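Local coordinates for protein female germline-specific tumor suppressor gld-1 (Caenorhabditis elegans, PDB 3K6T) that binds messenger RNA at a UACUCAU consensus sequence to regulate translation, acting as a homodimer held together by its Qua1 domain, at residues E8-L13 / G39-A44. Sequence-based numbering, arbitrary orientation.
Sequences EYLADL and GRVRVA
Val41 meets three side chains of segment 8-13 with its two methyl groups, which divide the work. Chi1 of 174° turns CG1 away from the backbone N toward Leu10, 4.0 Å from Leu10 CB, and leaves CG2 beside that N, facing Tyr9 and Leu13. The CG2 contacts are unequal: Tyr9 CE2 is 3.5 Å from Val41 CG2, an oblique approach to the ring, whereas Leu13 CD1 stands 4.0 Å from the same methyl. Leu13 CD1 also lies over one face of the Tyr9 ring, offset toward its rim, which braces the phenol from within its own helix. Leu10 runs past Val41 in the opposite direction and spreads its methyls against Arg42, the two side chains crossing at about a right angle. Chi1 of -69° sets Arg42 CG beside its own backbone N, 4.1 Å from Leu10 CD1, and the extended chain beyond it carries the guanidinium across Leu10, whose CD1 lies over one face of that group while Leu10 CD2 is 4.0 Å from Arg42 NH1. With an alanine in place of Leu10, CB would still meet Val41, but the loss of both methyls would probably open a gap beside Arg42 and leave its chain freer to turn. The phenol oxygen of Tyr9 hydrogen-bonds to Glu37, which also forms a salt bridge with Arg40, and to Arg32 of the second subunit. The segment axes run roughly antiparallel, with 156° between their directions and a closest approach of 10.1 Å, as expected for the two arms of the Qua1 helix-turn-helix. Segment 8-13 of helix 7-20 packs on segment 39-44 of helix 28-49, Leu10 extending the packing to Leu45 and Leu13 to Leu34 and Ile38, while Tyr9 and Leu13 also pack on Asn29 of the second subunit.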
loop_
_atom_site.group_PDB
_atom_site.type_symbol
_atom_site.label_atom_id
_atom_site.label_comp_id
_atom_site.label_asym_id
_atom_site.label_seq_id
_atom_site.Cartn_x
_atom_site.Cartn_y
_atom_site.Cartn_z
ATOM N N GLU A 8 -0.957 5.484 15.771
ATOM C CA GLU A 8 0.035 4.414 15.851
ATOM C C GLU A 8 0.242 3.728 14.498
ATOM O O GLU A 8 1.371 3.438 14.100
ATOM C CB GLU A 8 -0.370 3.379 16.908
ATOM N N TYR A 9 -0.855 3.456 13.802
ATOM C CA TYR A 9 -0.785 2.881 12.459
ATOM C C TYR A 9 0.021 3.774 11.512
ATOM O O TYR A 9 0.877 3.291 10.764
ATOM C CB TYR A 9 -2.194 2.671 11.916
ATOM C CG TYR A 9 -2.268 2.063 10.533
ATOM C CD1 TYR A 9 -1.575 0.898 10.221
ATOM C CD2 TYR A 9 -3.069 2.637 9.547
ATOM C CE1 TYR A 9 -1.659 0.340 8.958
ATOM C CE2 TYR A 9 -3.162 2.087 8.289
ATOM C CZ TYR A 9 -2.453 0.943 7.992
ATOM O OH TYR A 9 -2.558 0.395 6.737
ATOM N N LEU A 10 -0.258 5.074 11.552
ATOM C CA LEU A 10 0.463 6.055 10.744
ATOM C C LEU A 10 1.958 5.992 11.035
ATOM O O LEU A 10 2.791 6.020 10.122
ATOM C CB LEU A 10 -0.057 7.471 11.040
ATOM C CG LEU A 10 0.545 8.627 10.241
ATOM C CD1 LEU A 10 0.428 8.364 8.744
ATOM C CD2 LEU A 10 -0.112 9.960 10.601
ATOM N N ALA A 11 2.292 5.942 12.321
ATOM C CA ALA A 11 3.676 5.825 12.751
ATOM C C ALA A 11 4.331 4.579 12.157
ATOM O O ALA A 11 5.461 4.633 11.680
ATOM C CB ALA A 11 3.754 5.798 14.271
ATOM N N ASP A 12 3.620 3.456 12.189
ATOM C CA ASP A 12 4.149 2.214 11.628
ATOM C C ASP A 12 4.418 2.353 10.130
ATOM O O ASP A 12 5.456 1.916 9.636
ATOM C CB ASP A 12 3.198 1.042 11.894
ATOM C CG ASP A 12 3.227 0.579 13.346
ATOM O OD1 ASP A 12 4.226 0.862 14.042
ATOM O OD2 ASP A 12 2.255 -0.070 13.790
ATOM N N LEU A 13 3.487 2.971 9.410
ATOM C CA LEU A 13 3.647 3.142 7.963
ATOM C C LEU A 13 4.851 4.016 7.660
ATOM O O LEU A 13 5.654 3.718 6.773
ATOM C CB LEU A 13 2.396 3.775 7.347
ATOM C CG LEU A 13 1.076 3.019 7.489
ATOM C CD1 LEU A 13 -0.049 3.903 6.976
ATOM C CD2 LEU A 13 1.107 1.686 6.746
ATOM N N GLY A 39 -1.313 8.813 2.934
ATOM C CA GLY A 39 -2.223 9.889 2.573
ATOM C C GLY A 39 -3.637 9.661 3.076
ATOM O O GLY A 39 -4.239 10.549 3.669
ATOM N N ARG A 40 -4.160 8.460 2.856
ATOM C CA ARG A 40 -5.509 8.121 3.293
ATOM C C ARG A 40 -5.666 8.183 4.819
ATOM O O ARG A 40 -6.688 8.637 5.327
ATOM C CB ARG A 40 -5.904 6.732 2.794
ATOM C CG ARG A 40 -7.314 6.320 3.218
ATOM C CD ARG A 40 -7.580 4.842 2.937
ATOM N NE ARG A 40 -6.873 3.957 3.865
ATOM C CZ ARG A 40 -7.268 3.713 5.111
ATOM N NH1 ARG A 40 -8.362 4.292 5.594
ATOM N NH2 ARG A 40 -6.563 2.894 5.880
ATOM N N VAL A 41 -4.660 7.699 5.537
ATOM C CA VAL A 41 -4.677 7.715 6.995
ATOM C C VAL A 41 -4.596 9.146 7.555
ATOM O O VAL A 41 -5.294 9.483 8.504
ATOM C CB VAL A 41 -3.531 6.859 7.580
ATOM C CG1 VAL A 41 -3.472 7.008 9.105
ATOM C CG2 VAL A 41 -3.727 5.409 7.211
ATOM N N ARG A 42 -3.736 9.976 6.976
ATOM C CA ARG A 42 -3.656 11.374 7.391
ATOM C C ARG A 42 -4.992 12.082 7.165
ATOM O O ARG A 42 -5.456 12.836 8.015
ATOM C CB ARG A 42 -2.551 12.107 6.630
ATOM C CG ARG A 42 -1.135 11.684 6.991
ATOM C CD ARG A 42 -0.141 12.689 6.423
ATOM N NE ARG A 42 1.227 12.180 6.362
ATOM C CZ ARG A 42 2.102 12.261 7.359
ATOM N NH1 ARG A 42 1.752 12.820 8.512
ATOM N NH2 ARG A 42 3.330 11.777 7.202
ATOM N N VAL A 43 -5.603 11.837 6.015
ATOM C CA VAL A 43 -6.897 12.441 5.706
ATOM C C VAL A 43 -7.957 11.970 6.698
ATOM O O VAL A 43 -8.738 12.777 7.216
ATOM C CB VAL A 43 -7.349 12.141 4.258
ATOM C CG1 VAL A 43 -8.823 12.510 4.062
ATOM C CG2 VAL A 43 -6.478 12.891 3.273
ATOM N N ALA A 44 -7.971 10.668 6.974
ATOM C CA ALA A 44 -8.921 10.099 7.928
ATOM C C ALA A 44 -8.747 10.686 9.328
ATOM O O ALA A 44 -9.728 10.981 10.010
ATOM C CB ALA A 44 -8.803 8.572 7.971
#